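Local coordinates for protein luciferase (Lingulodinium polyedrum, PDB 1VPR) that oxidises dinoflagellate luciferin, an open tetrapyrrole, with molecular oxygen and emits blue light, here as the third of its three homologous luciferase domains, at residues G163-S169 with V301-S307; L61-H65 with Q172-I176; R227-T231 with S312-P316; R104-F108 with R259-F263; D198-T202 with F273-R277. One frame throughout, in Å; residues are numbered along the deposited sequence.

Interaction 1 of 5, residues G163-S169 with V301-S307; sequences GRWITVS and VFYVKVS
W165 turns one face of its indole to the aliphatic chain of K305, its non-hydrogen-bonded partner across two antiparallel strands. K305 CG sits 3.6 Å from the centroid of the W165 six-membered ring and 4° off its normal, a CH-pi contact. With CG anti to the backbone N (chi1 -154°) and the chain extended beyond, CB to CE of K305 follow the ring while NZ goes on to N308 OD1 and H162 O. Beside this pair T167 and Y303 run alongside, T167 OG1 lying 3.3 Å from Y303 CE2; their hydroxyls bond to G204 O and Q290 OE1. On the sheet face that carries R164 and I166, V306 CG2 lies over the guanidinium, 3.5 Å from R164 CZ, and V306 and I166 cross at about a right angle, V306 CG1 3.7 Å from I166 CG1. Paired bonds join I166 and V304 between two classic bulges: V168 and S169 both donate to F302 O, and V306 and S307, the latter weakly, to R164 O. The chemistry is divided: methylenes and methyls cover flat groups, while the R164 guanidinium bonds to Y76 O and G77 O, where the barrel's first and last strands meet.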
# COMPACT_ATOMS: atom_id res chain seq x y z
N GLY A 163 -3.55 -13.97 -6.23
CA GLY A 163 -2.29 -14.47 -6.74
C GLY A 163 -1.11 -13.65 -6.27
O GLY A 163 -1.23 -12.82 -5.35
N ARG A 164 0.04 -13.89 -6.88
CA ARG A 164 1.26 -13.17 -6.56
C ARG A 164 1.64 -12.32 -7.78
O ARG A 164 1.66 -12.81 -8.93
CB ARG A 164 2.39 -14.14 -6.18
CG ARG A 164 3.65 -13.43 -5.70
CD ARG A 164 4.56 -14.39 -4.96
NE ARG A 164 5.00 -15.47 -5.85
CZ ARG A 164 6.04 -15.37 -6.68
NH1 ARG A 164 6.77 -14.26 -6.73
NH2 ARG A 164 6.31 -16.37 -7.49
N TRP A 165 1.89 -11.04 -7.50
CA TRP A 165 2.21 -10.05 -8.53
C TRP A 165 3.59 -9.50 -8.29
O TRP A 165 3.94 -9.20 -7.16
CB TRP A 165 1.20 -8.89 -8.45
CG TRP A 165 -0.23 -9.35 -8.60
CD1 TRP A 165 -1.02 -9.92 -7.63
CD2 TRP A 165 -1.01 -9.30 -9.78
NE1 TRP A 165 -2.26 -10.24 -8.16
CE2 TRP A 165 -2.27 -9.87 -9.48
CE3 TRP A 165 -0.78 -8.83 -11.09
CZ2 TRP A 165 -3.30 -9.98 -10.44
CZ3 TRP A 165 -1.81 -8.95 -12.04
CH2 TRP A 165 -3.04 -9.52 -11.71
N ILE A 166 4.37 -9.37 -9.35
CA ILE A 166 5.73 -8.86 -9.21
C ILE A 166 5.87 -7.50 -9.91
O ILE A 166 5.55 -7.35 -11.09
CB ILE A 166 6.76 -9.86 -9.80
CG1 ILE A 166 6.84 -11.11 -8.93
CG2 ILE A 166 8.13 -9.20 -9.94
CD1 ILE A 166 7.24 -10.83 -7.47
N THR A 167 6.36 -6.52 -9.16
CA THR A 167 6.56 -5.18 -9.68
C THR A 167 7.56 -5.13 -10.82
O THR A 167 8.71 -5.61 -10.68
CB THR A 167 7.06 -4.26 -8.57
OG1 THR A 167 6.16 -4.34 -7.45
CG2 THR A 167 7.16 -2.82 -9.08
N VAL A 168 7.16 -4.51 -11.93
CA VAL A 168 8.05 -4.40 -13.07
C VAL A 168 8.31 -2.95 -13.45
O VAL A 168 9.13 -2.64 -14.31
CB VAL A 168 7.54 -5.24 -14.30
CG1 VAL A 168 7.66 -6.73 -13.99
CG2 VAL A 168 6.08 -4.88 -14.66
N SER A 169 7.63 -2.03 -12.78
CA SER A 169 7.87 -0.62 -13.04
C SER A 169 7.34 0.22 -11.91
O SER A 169 6.26 -0.04 -11.38
CB SER A 169 7.21 -0.17 -14.34
OG SER A 169 7.43 1.23 -14.51
N VAL A 301 2.52 2.35 -11.10
CA VAL A 301 3.27 1.17 -10.66
C VAL A 301 2.70 0.06 -11.53
O VAL A 301 1.47 -0.05 -11.68
CB VAL A 301 3.03 0.83 -9.14
CG1 VAL A 301 3.79 -0.45 -8.77
CG2 VAL A 301 3.51 1.98 -8.27
N PHE A 302 3.57 -0.74 -12.14
CA PHE A 302 3.12 -1.87 -12.96
C PHE A 302 3.62 -3.17 -12.36
O PHE A 302 4.78 -3.25 -11.91
CB PHE A 302 3.64 -1.79 -14.40
CG PHE A 302 2.97 -0.73 -15.24
CD1 PHE A 302 3.38 0.60 -15.15
CD2 PHE A 302 1.93 -1.06 -16.09
CE1 PHE A 302 2.76 1.58 -15.91
CE2 PHE A 302 1.31 -0.08 -16.85
CZ PHE A 302 1.72 1.24 -16.76
N TYR A 303 2.76 -4.19 -12.37
CA TYR A 303 3.09 -5.52 -11.85
C TYR A 303 2.69 -6.55 -12.90
O TYR A 303 1.72 -6.34 -13.66
CB TYR A 303 2.26 -5.87 -10.60
CG TYR A 303 2.19 -4.82 -9.51
CD1 TYR A 303 1.26 -3.78 -9.57
CD2 TYR A 303 2.99 -4.91 -8.39
CE1 TYR A 303 1.13 -2.86 -8.51
CE2 TYR A 303 2.87 -4.01 -7.32
CZ TYR A 303 1.93 -2.99 -7.38
OH TYR A 303 1.78 -2.15 -6.30
N VAL A 304 3.40 -7.66 -12.93
CA VAL A 304 3.04 -8.73 -13.85
C VAL A 304 2.64 -9.93 -12.97
O VAL A 304 3.25 -10.19 -11.93
CB VAL A 304 4.21 -9.11 -14.81
CG1 VAL A 304 5.44 -9.60 -14.01
CG2 VAL A 304 3.75 -10.18 -15.78
N LYS A 305 1.58 -10.64 -13.35
CA LYS A 305 1.11 -11.76 -12.55
C LYS A 305 1.98 -13.01 -12.76
O LYS A 305 2.06 -13.55 -13.87
CB LYS A 305 -0.35 -12.07 -12.88
CG LYS A 305 -1.06 -12.73 -11.72
CD LYS A 305 -2.44 -13.19 -12.06
CE LYS A 305 -3.13 -13.65 -10.80
NZ LYS A 305 -4.55 -14.06 -11.07
N VAL A 306 2.65 -13.46 -11.70
CA VAL A 306 3.52 -14.63 -11.83
C VAL A 306 2.85 -15.92 -11.34
O VAL A 306 3.30 -17.03 -11.66
CB VAL A 306 4.89 -14.39 -11.12
CG1 VAL A 306 5.63 -13.18 -11.78
CG2 VAL A 306 4.68 -14.11 -9.62
N SER A 307 1.75 -15.79 -10.61
CA SER A 307 1.05 -16.98 -10.11
C SER A 307 -0.37 -16.70 -9.66
O SER A 307 -0.63 -15.63 -9.14
CB SER A 307 1.79 -17.55 -8.91
OG SER A 307 1.15 -18.75 -8.49

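Interaction 2 of 5, residues L61-H65 with Q172-I176; sequences LLECH and QAAFI
H65, on helix 57-65, meets Q172 near the start of helix 172-181 through the far end of its ring. Its CB points toward the second helix. From there H65 CG comes to 4.1 Å from A173 CB, and one ring face has A173 N above it, displaced toward the rim. Next, the ring edge at CD2 meets the end methyl of I176, with H65 CD2 and I176 CD1 4.0 Å apart. On the other side of the tip H65 CE1 faces Q172 CB at 3.9 Å. At the tip itself H65 NE2 donates to Q172 OE1 over 2.7 Å, with an N-H...O angle of 154°. The acceptor lies in the imidazole plane and offers a lone pair, although the ring and the amide stand 89° apart. Q172 gets there by an extended chain, CG anti to the backbone N (chi1 -175°), and its NE2 bonds to T197 OG1, which helps fix which way the amide is turned. Replacing H65 by a leucine would probably leave Q172 OE1 without this donor and the amide less firmly held. Apolar contacts flank the bond: I176 CD1 packs on L61 CB, and I176 CG2 slides past L62 CG at 3.6 Å, while L62 CD2 touches A173 CB. The two helix segments run nearly antiparallel, their axes 9.9 Å apart, joining the N-terminal helical bundle to the helix that follows strand 163-169; A223 and K224, in the loop before strand 229-233, flank the polar end.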
# COMPACT_ATOMS: atom_id res chain seq x y z
N LEU A 61 16.30 0.07 4.07
CA LEU A 61 15.08 -0.08 3.28
C LEU A 61 15.34 -0.94 2.05
O LEU A 61 14.52 -1.78 1.68
CB LEU A 61 14.54 1.30 2.86
CG LEU A 61 14.05 2.21 3.98
CD1 LEU A 61 13.40 3.44 3.36
CD2 LEU A 61 13.06 1.46 4.88
N LEU A 62 16.49 -0.75 1.40
CA LEU A 62 16.80 -1.55 0.23
C LEU A 62 16.81 -3.02 0.57
O LEU A 62 16.28 -3.84 -0.18
CB LEU A 62 18.15 -1.17 -0.38
CG LEU A 62 18.14 -0.06 -1.42
CD1 LEU A 62 19.53 0.02 -2.04
CD2 LEU A 62 17.11 -0.37 -2.51
N GLU A 63 17.40 -3.36 1.71
CA GLU A 63 17.43 -4.75 2.09
C GLU A 63 16.03 -5.23 2.49
O GLU A 63 15.68 -6.37 2.24
CB GLU A 63 18.40 -4.97 3.24
CG GLU A 63 18.66 -6.43 3.55
CD GLU A 63 19.71 -6.60 4.63
OE1 GLU A 63 19.34 -6.87 5.80
OE2 GLU A 63 20.90 -6.43 4.31
N CYS A 64 15.22 -4.36 3.08
CA CYS A 64 13.88 -4.78 3.46
C CYS A 64 13.00 -5.02 2.25
O CYS A 64 12.00 -5.73 2.34
CB CYS A 64 13.22 -3.75 4.38
SG CYS A 64 13.87 -3.74 6.07
N HIS A 65 13.37 -4.42 1.12
CA HIS A 65 12.59 -4.60 -0.10
C HIS A 65 12.65 -6.05 -0.58
O HIS A 65 11.70 -6.56 -1.19
CB HIS A 65 13.08 -3.63 -1.18
CG HIS A 65 12.25 -2.39 -1.27
ND1 HIS A 65 10.90 -2.43 -1.58
CD2 HIS A 65 12.53 -1.10 -0.95
CE1 HIS A 65 10.39 -1.21 -1.44
NE2 HIS A 65 11.36 -0.39 -1.06
N GLN A 172 9.87 1.18 -5.57
CA GLN A 172 10.61 2.12 -4.75
C GLN A 172 12.10 1.85 -4.68
O GLN A 172 12.88 2.78 -4.57
CB GLN A 172 10.06 2.17 -3.32
CG GLN A 172 10.74 3.24 -2.46
CD GLN A 172 10.38 3.14 -1.00
OE1 GLN A 172 10.33 2.05 -0.42
NE2 GLN A 172 10.12 4.29 -0.39
N ALA A 173 12.51 0.59 -4.76
CA ALA A 173 13.93 0.30 -4.66
C ALA A 173 14.74 1.02 -5.76
O ALA A 173 15.84 1.51 -5.50
CB ALA A 173 14.17 -1.21 -4.70
N ALA A 174 14.17 1.11 -6.95
CA ALA A 174 14.83 1.80 -8.05
C ALA A 174 15.08 3.27 -7.68
O ALA A 174 16.15 3.81 -7.99
CB ALA A 174 13.98 1.70 -9.32
N PHE A 175 14.11 3.90 -7.01
CA PHE A 175 14.27 5.30 -6.60
C PHE A 175 15.30 5.44 -5.48
O PHE A 175 16.07 6.39 -5.47
CB PHE A 175 12.93 5.88 -6.15
CG PHE A 175 12.00 6.15 -7.28
CD1 PHE A 175 12.08 7.34 -7.99
CD2 PHE A 175 11.09 5.18 -7.69
CE1 PHE A 175 11.28 7.56 -9.11
CE2 PHE A 175 10.29 5.37 -8.80
CZ PHE A 175 10.38 6.57 -9.52
N ILE A 176 15.31 4.48 -4.56
CA ILE A 176 16.27 4.49 -3.47
C ILE A 176 17.69 4.31 -4.02
O ILE A 176 18.60 5.03 -3.61
CB ILE A 176 15.98 3.36 -2.46
CG1 ILE A 176 14.62 3.59 -1.80
CG2 ILE A 176 17.07 3.34 -1.37
CD1 ILE A 176 14.22 2.53 -0.80

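Interaction 3 of 5, residues R227-T231 with S312-P316; sequences RAKRT and SDPIP
Two bends near its end, chi3 62° and chi4 78°, turn K229 NZ back toward the backbone of D313. There K229 NZ donates to D313 O over 2.9 Å, in the carbonyl plane, and S312 OG is 2.8 Å from K229 NZ. In I315 CG1 lies between the backbone N and the carbonyl carbon (chi1 52°), which sends CD1 to within 3.7 Å of K229 O and leaves CG2 beside the lysine chain, I315 CG2 to K229 CE being 3.7 Å. Further along the strand T231 CB rests 3.6 Å from P316 O. The ammonium forms salt bridges with D219 and with E7 near the N terminus. S312 OG lies within hydrogen-bonding reach of both acids, though its one proton can serve only one at a time, and E7 also accepts from D313 N. A methionine in place of K229 would probably leave the D219 and E7 carboxylates close together with no cation between them and D313 O without its donor. One lysine therefore gathers two acids, a backbone carbonyl and a loop, which is likely to favour its charged state and fastens the extended segment 312-316 to strand 229-233 of the barrel.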
# COMPACT_ATOMS: atom_id res chain seq x y z
N ARG A 227 2.58 -2.65 8.45
CA ARG A 227 1.84 -3.91 8.59
C ARG A 227 2.06 -4.79 7.35
O ARG A 227 1.84 -4.36 6.23
CB ARG A 227 0.34 -3.62 8.85
CG ARG A 227 -0.57 -4.85 8.85
CD ARG A 227 -1.89 -4.65 9.58
NE ARG A 227 -2.37 -3.27 9.60
CZ ARG A 227 -3.10 -2.77 10.60
NH1 ARG A 227 -3.42 -3.54 11.64
NH2 ARG A 227 -3.51 -1.50 10.58
N ALA A 228 2.52 -6.02 7.57
CA ALA A 228 2.80 -6.93 6.47
C ALA A 228 1.54 -7.38 5.75
O ALA A 228 1.53 -7.51 4.52
CB ALA A 228 3.57 -8.17 7.01
N LYS A 229 0.48 -7.62 6.51
CA LYS A 229 -0.78 -8.12 5.97
C LYS A 229 -1.99 -7.33 6.43
O LYS A 229 -2.11 -7.04 7.63
CB LYS A 229 -0.98 -9.57 6.43
CG LYS A 229 0.18 -10.49 6.11
CD LYS A 229 0.03 -11.89 6.73
CE LYS A 229 -1.20 -12.59 6.22
NZ LYS A 229 -0.95 -13.14 4.87
N ARG A 230 -2.90 -7.02 5.51
CA ARG A 230 -4.13 -6.31 5.87
C ARG A 230 -5.29 -6.94 5.11
O ARG A 230 -5.13 -7.49 4.02
CB ARG A 230 -4.06 -4.80 5.53
CG ARG A 230 -4.28 -4.43 4.06
CD ARG A 230 -3.02 -4.54 3.24
NE ARG A 230 -1.99 -3.63 3.76
CZ ARG A 230 -0.77 -4.03 4.13
NH1 ARG A 230 -0.43 -5.30 4.05
NH2 ARG A 230 0.12 -3.15 4.58
N THR A 231 -6.46 -6.89 5.73
CA THR A 231 -7.68 -7.42 5.11
C THR A 231 -8.68 -6.27 5.11
O THR A 231 -8.82 -5.55 6.11
CB THR A 231 -8.28 -8.59 5.93
OG1 THR A 231 -7.40 -9.71 5.89
CG2 THR A 231 -9.61 -9.02 5.34
N SER A 312 -0.08 -17.45 0.64
CA SER A 312 -0.16 -16.66 1.87
C SER A 312 -1.61 -16.78 2.31
O SER A 312 -2.52 -16.84 1.47
CB SER A 312 0.20 -15.21 1.56
OG SER A 312 0.38 -14.48 2.76
N ASP A 313 -1.84 -16.83 3.62
CA ASP A 313 -3.20 -16.99 4.13
C ASP A 313 -3.97 -15.72 4.47
O ASP A 313 -3.38 -14.71 4.82
CB ASP A 313 -3.18 -17.84 5.40
CG ASP A 313 -2.67 -19.24 5.16
OD1 ASP A 313 -2.06 -19.80 6.10
OD2 ASP A 313 -2.89 -19.78 4.05
N PRO A 314 -5.29 -15.75 4.36
CA PRO A 314 -6.10 -14.57 4.68
C PRO A 314 -6.04 -14.36 6.20
O PRO A 314 -5.61 -15.26 6.94
CB PRO A 314 -7.52 -14.99 4.30
CG PRO A 314 -7.33 -16.04 3.25
CD PRO A 314 -6.11 -16.80 3.72
N ILE A 315 -6.46 -13.20 6.67
CA ILE A 315 -6.55 -12.96 8.11
C ILE A 315 -7.98 -12.40 8.27
O ILE A 315 -8.60 -11.98 7.27
CB ILE A 315 -5.49 -11.96 8.64
CG1 ILE A 315 -5.50 -10.67 7.83
CG2 ILE A 315 -4.10 -12.61 8.59
CD1 ILE A 315 -4.73 -9.52 8.52
N PRO A 316 -8.53 -12.43 9.50
CA PRO A 316 -9.89 -11.95 9.78
C PRO A 316 -10.21 -10.57 9.26
O PRO A 316 -9.34 -9.69 9.16
CB PRO A 316 -9.97 -12.02 11.29
CG PRO A 316 -9.11 -13.23 11.60
CD PRO A 316 -7.91 -12.99 10.72

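Interaction 4 of 5, residues R104-F108 with R259-F263; sequences RTLCF and RKIGF
I261 CG2 sits between two residues of the facing segment, 3.7 Å from C107 CB and 3.8 Å from F108 CE1. The cysteine approaches with its CB: SG is placed between its own backbone N and carbonyl carbon (chi1 57°), and I261 CD1 also touches that CB. F108 slides past I261 in the opposite direction, and the edge of its ring comes to G262 O, with F108 CE1 and G262 O 3.6 Å apart. Toward the start of the strand R259 NH1 approaches the backbone of the 104-108 segment, 3.2 Å from T105 O and 3.5 Å from C107 N. A bend at chi3 (60°) folds the R259 guanidinium back over I261, whose CD1 lies above its centre. The next shell sets these groups in place. E256 and E276 form salt bridges with R259, and E276 OE1 also accepts from C107 N, so one carboxylate oxygen serves both segments; the F108 ring has a cation-pi partner in R274. The contact thus joins a small apolar patch to a charged corner: methyl and aromatic packing brings the segment leading into helix 107-111 against strand 259-266, while R259 is probably kept charged by its two acids.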
# COMPACT_ATOMS: atom_id res chain seq x y z
N ARG A 104 -7.37 7.84 -21.12
CA ARG A 104 -8.43 8.72 -20.64
C ARG A 104 -9.53 7.95 -19.92
O ARG A 104 -10.62 8.47 -19.72
CB ARG A 104 -9.03 9.52 -21.82
CG ARG A 104 -8.01 10.36 -22.60
CD ARG A 104 -7.18 11.27 -21.70
NE ARG A 104 -6.11 11.93 -22.45
CZ ARG A 104 -4.99 12.41 -21.92
NH1 ARG A 104 -4.78 12.32 -20.60
NH2 ARG A 104 -4.07 12.98 -22.70
N THR A 105 -9.24 6.71 -19.52
CA THR A 105 -10.25 5.91 -18.83
C THR A 105 -9.99 5.83 -17.33
O THR A 105 -10.58 5.00 -16.65
CB THR A 105 -10.31 4.45 -19.36
OG1 THR A 105 -9.08 3.79 -19.03
CG2 THR A 105 -10.49 4.41 -20.91
N LEU A 106 -9.11 6.69 -16.82
CA LEU A 106 -8.79 6.66 -15.39
C LEU A 106 -9.93 7.09 -14.48
O LEU A 106 -10.79 7.88 -14.87
CB LEU A 106 -7.57 7.53 -15.10
CG LEU A 106 -6.29 6.95 -15.64
CD1 LEU A 106 -5.23 8.02 -15.58
CD2 LEU A 106 -5.89 5.73 -14.81
N CYS A 107 -9.90 6.55 -13.26
CA CYS A 107 -10.90 6.82 -12.24
C CYS A 107 -11.01 8.29 -11.92
O CYS A 107 -10.14 9.09 -12.30
CB CYS A 107 -10.54 6.06 -10.95
SG CYS A 107 -8.86 6.49 -10.34
N PHE A 108 -12.08 8.64 -11.23
CA PHE A 108 -12.36 10.02 -10.81
C PHE A 108 -12.37 10.98 -12.01
O PHE A 108 -12.00 12.14 -11.88
CB PHE A 108 -11.33 10.50 -9.78
CG PHE A 108 -11.46 9.85 -8.42
CD1 PHE A 108 -10.67 8.77 -8.07
CD2 PHE A 108 -12.40 10.33 -7.49
CE1 PHE A 108 -10.79 8.16 -6.82
CE2 PHE A 108 -12.54 9.72 -6.23
CZ PHE A 108 -11.72 8.63 -5.90
N ARG A 259 -11.21 -3.87 -11.89
CA ARG A 259 -10.63 -2.63 -11.41
C ARG A 259 -11.04 -2.25 -10.01
O ARG A 259 -12.20 -2.39 -9.63
CB ARG A 259 -10.97 -1.46 -12.37
CG ARG A 259 -10.37 -0.14 -11.89
CD ARG A 259 -10.43 0.99 -12.92
NE ARG A 259 -11.81 1.29 -13.30
CZ ARG A 259 -12.18 2.46 -13.82
NH1 ARG A 259 -11.28 3.42 -14.01
NH2 ARG A 259 -13.44 2.65 -14.18
N LYS A 260 -10.09 -1.77 -9.22
CA LYS A 260 -10.40 -1.28 -7.88
C LYS A 260 -10.18 0.22 -7.94
O LYS A 260 -9.27 0.70 -8.63
CB LYS A 260 -9.45 -1.84 -6.81
CG LYS A 260 -9.52 -3.32 -6.58
CD LYS A 260 -8.69 -3.63 -5.33
CE LYS A 260 -7.21 -3.23 -5.52
NZ LYS A 260 -6.42 -3.57 -4.32
N ILE A 261 -11.01 0.96 -7.22
CA ILE A 261 -10.88 2.43 -7.16
C ILE A 261 -10.93 2.81 -5.68
O ILE A 261 -11.80 2.37 -4.93
CB ILE A 261 -12.02 3.15 -7.91
CG1 ILE A 261 -11.98 2.75 -9.38
CG2 ILE A 261 -11.85 4.67 -7.77
CD1 ILE A 261 -13.13 3.33 -10.20
N GLY A 262 -9.99 3.65 -5.26
CA GLY A 262 -9.97 4.02 -3.85
C GLY A 262 -9.26 5.32 -3.58
O GLY A 262 -8.98 6.10 -4.50
N PHE A 263 -8.97 5.57 -2.33
CA PHE A 263 -8.29 6.80 -1.97
C PHE A 263 -7.66 6.56 -0.62
O PHE A 263 -8.09 5.65 0.11
CB PHE A 263 -9.29 7.95 -1.84
CG PHE A 263 -10.30 7.74 -0.77
CD1 PHE A 263 -11.43 6.94 -0.99
CD2 PHE A 263 -10.10 8.30 0.50
CE1 PHE A 263 -12.34 6.72 0.03
CE2 PHE A 263 -11.02 8.07 1.53
CZ PHE A 263 -12.13 7.29 1.30

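Interaction 5 of 5, residues D198-T202 with F273-R277; sequences DHHQT and FRIER
H199 drives the edge of its imidazole into the face of F273, CE1 standing 3.4 Å above the centre of the phenyl ring. The pair is T-shaped, with centroids 4.5 Å apart and planes at 89°. The H199 ring gets there with CG between the backbone N and the carbonyl carbon (chi1 53°), and a hydrogen bond between its NE2 and E266 OE2 further fixes its turn. Q201 comes at the rim of the same phenyl, with OE1 3.3 Å from F273 CE2, near the ring plane, and the amide plane steeply inclined to it. That amide is held from behind: Q201 NE2 donates to D198 O at 3.0 Å in a nearly straight bond (170°) and also bonds to A195 O. D198 O takes Q201 N as well, the two donors coming from opposite faces of the carbonyl plane, while H199 N bonds to D198 OD2; these bonds hold the turn 198-201 in shape. Two residues along the strand from F273, I275 CD1 lies 3.8 Å from H200 CB. Beyond it H200 CE1 is 3.5 Å from R277 NH2, the imidazole and guanidinium planes well apart from parallel, and R277 itself has its main polar partner in Q290. F273, I275 and R277, alternate residues of strand 271-282, thus form one side of a buried cluster with the loop that follows helix 187-197. Helices 172-181 and 187-197, inserted between the first two strands of the barrel, are the helix-turn-helix arrangement known from fatty acid-binding proteins in the calycin superfamily.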
# COMPACT_ATOMS: atom_id res chain seq x y z
N ASP A 198 6.64 7.80 -0.80
CA ASP A 198 5.89 7.14 0.27
C ASP A 198 4.65 6.41 -0.21
O ASP A 198 4.02 6.76 -1.23
CB ASP A 198 5.53 8.12 1.40
CG ASP A 198 5.48 7.44 2.79
OD1 ASP A 198 5.14 8.12 3.80
OD2 ASP A 198 5.79 6.24 2.89
N HIS A 199 4.32 5.37 0.55
CA HIS A 199 3.19 4.51 0.30
C HIS A 199 2.88 4.18 -1.15
O HIS A 199 3.76 3.66 -1.84
CB HIS A 199 1.93 5.03 1.06
CG HIS A 199 1.58 6.46 0.82
ND1 HIS A 199 0.81 6.87 -0.24
CD2 HIS A 199 1.89 7.58 1.51
CE1 HIS A 199 0.65 8.19 -0.19
NE2 HIS A 199 1.30 8.64 0.87
N HIS A 200 1.69 4.48 -1.65
CA HIS A 200 1.39 4.07 -3.02
C HIS A 200 1.90 4.91 -4.15
O HIS A 200 1.49 4.71 -5.29
CB HIS A 200 -0.11 3.81 -3.17
CG HIS A 200 -0.61 2.73 -2.27
ND1 HIS A 200 -0.02 1.48 -2.23
CD2 HIS A 200 -1.62 2.70 -1.37
CE1 HIS A 200 -0.66 0.73 -1.35
NE2 HIS A 200 -1.63 1.44 -0.81
N GLN A 201 2.79 5.86 -3.85
CA GLN A 201 3.41 6.68 -4.88
C GLN A 201 4.40 5.81 -5.63
O GLN A 201 4.69 6.06 -6.81
CB GLN A 201 4.08 7.89 -4.25
CG GLN A 201 3.06 8.98 -3.93
CD GLN A 201 3.57 10.05 -3.00
OE1 GLN A 201 3.45 11.23 -3.29
NE2 GLN A 201 4.11 9.64 -1.87
N THR A 202 4.93 4.78 -4.96
CA THR A 202 5.83 3.83 -5.62
C THR A 202 5.41 2.45 -5.12
O THR A 202 4.63 2.35 -4.19
CB THR A 202 7.33 4.03 -5.26
OG1 THR A 202 7.51 3.97 -3.83
CG2 THR A 202 7.81 5.36 -5.76
N PHE A 273 -4.97 11.11 -1.48
CA PHE A 273 -4.41 10.48 -2.68
C PHE A 273 -5.52 9.64 -3.28
O PHE A 273 -6.18 8.87 -2.58
CB PHE A 273 -3.22 9.56 -2.34
CG PHE A 273 -1.95 10.29 -1.96
CD1 PHE A 273 -1.82 10.88 -0.71
CD2 PHE A 273 -0.89 10.39 -2.87
CE1 PHE A 273 -0.66 11.55 -0.35
CE2 PHE A 273 0.28 11.06 -2.53
CZ PHE A 273 0.40 11.64 -1.26
N ARG A 274 -5.72 9.75 -4.58
CA ARG A 274 -6.77 8.97 -5.19
C ARG A 274 -6.09 7.92 -6.03
O ARG A 274 -5.04 8.17 -6.60
CB ARG A 274 -7.70 9.89 -5.96
CG ARG A 274 -8.57 10.73 -5.01
CD ARG A 274 -9.43 11.75 -5.76
NE ARG A 274 -8.57 12.67 -6.49
CZ ARG A 274 -9.01 13.52 -7.41
NH1 ARG A 274 -10.31 13.57 -7.69
NH2 ARG A 274 -8.14 14.29 -8.06
N ILE A 275 -6.69 6.74 -6.13
CA ILE A 275 -5.98 5.65 -6.79
C ILE A 275 -6.84 4.58 -7.41
O ILE A 275 -8.00 4.41 -7.04
CB ILE A 275 -5.05 5.01 -5.70
CG1 ILE A 275 -4.24 3.83 -6.24
CG2 ILE A 275 -5.91 4.53 -4.50
CD1 ILE A 275 -3.31 3.26 -5.16
N GLU A 276 -6.28 3.89 -8.41
CA GLU A 276 -6.97 2.76 -9.02
C GLU A 276 -5.95 1.66 -9.29
O GLU A 276 -4.74 1.93 -9.43
CB GLU A 276 -7.66 3.12 -10.35
CG GLU A 276 -6.75 3.52 -11.51
CD GLU A 276 -7.41 3.25 -12.85
OE1 GLU A 276 -8.45 3.91 -13.12
OE2 GLU A 276 -6.93 2.37 -13.61
N ARG A 277 -6.44 0.42 -9.31
CA ARG A 277 -5.62 -0.73 -9.69
C ARG A 277 -6.50 -1.48 -10.67
O ARG A 277 -7.65 -1.74 -10.35
CB ARG A 277 -5.29 -1.67 -8.53
CG ARG A 277 -4.14 -1.18 -7.63
CD ARG A 277 -4.06 -1.99 -6.33
NE ARG A 277 -2.85 -1.66 -5.59
CZ ARG A 277 -2.59 -2.07 -4.36
NH1 ARG A 277 -3.46 -2.84 -3.72
NH2 ARG A 277 -1.46 -1.70 -3.74

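Overall arrangement
From the N terminus, helix 57-65 opens interaction 2, which closes at helix 172-181 and ties the helical bundle to the barrel. Segment 104-108 opens interaction 4, closed by strand 259-266. Strand 163-169 opens interaction 1, whose long loop closes on strand 297-307 and joins the first and last barrel strands; interaction 5 nests inside it, linking loop 198-202 to strand 271-282. Interactions 1, 2 and 4 cross one another. Interaction 3 starts within the loop of interaction 1 and ends beyond it, crossing 1, 4 and 5. Interactions 4 and 5 also cross and share neighbouring strands, with probable backbone bonds K260 to R277 and G262 to I275. T202 touches Q172 and V301, connecting interaction 5 to 2 and 1.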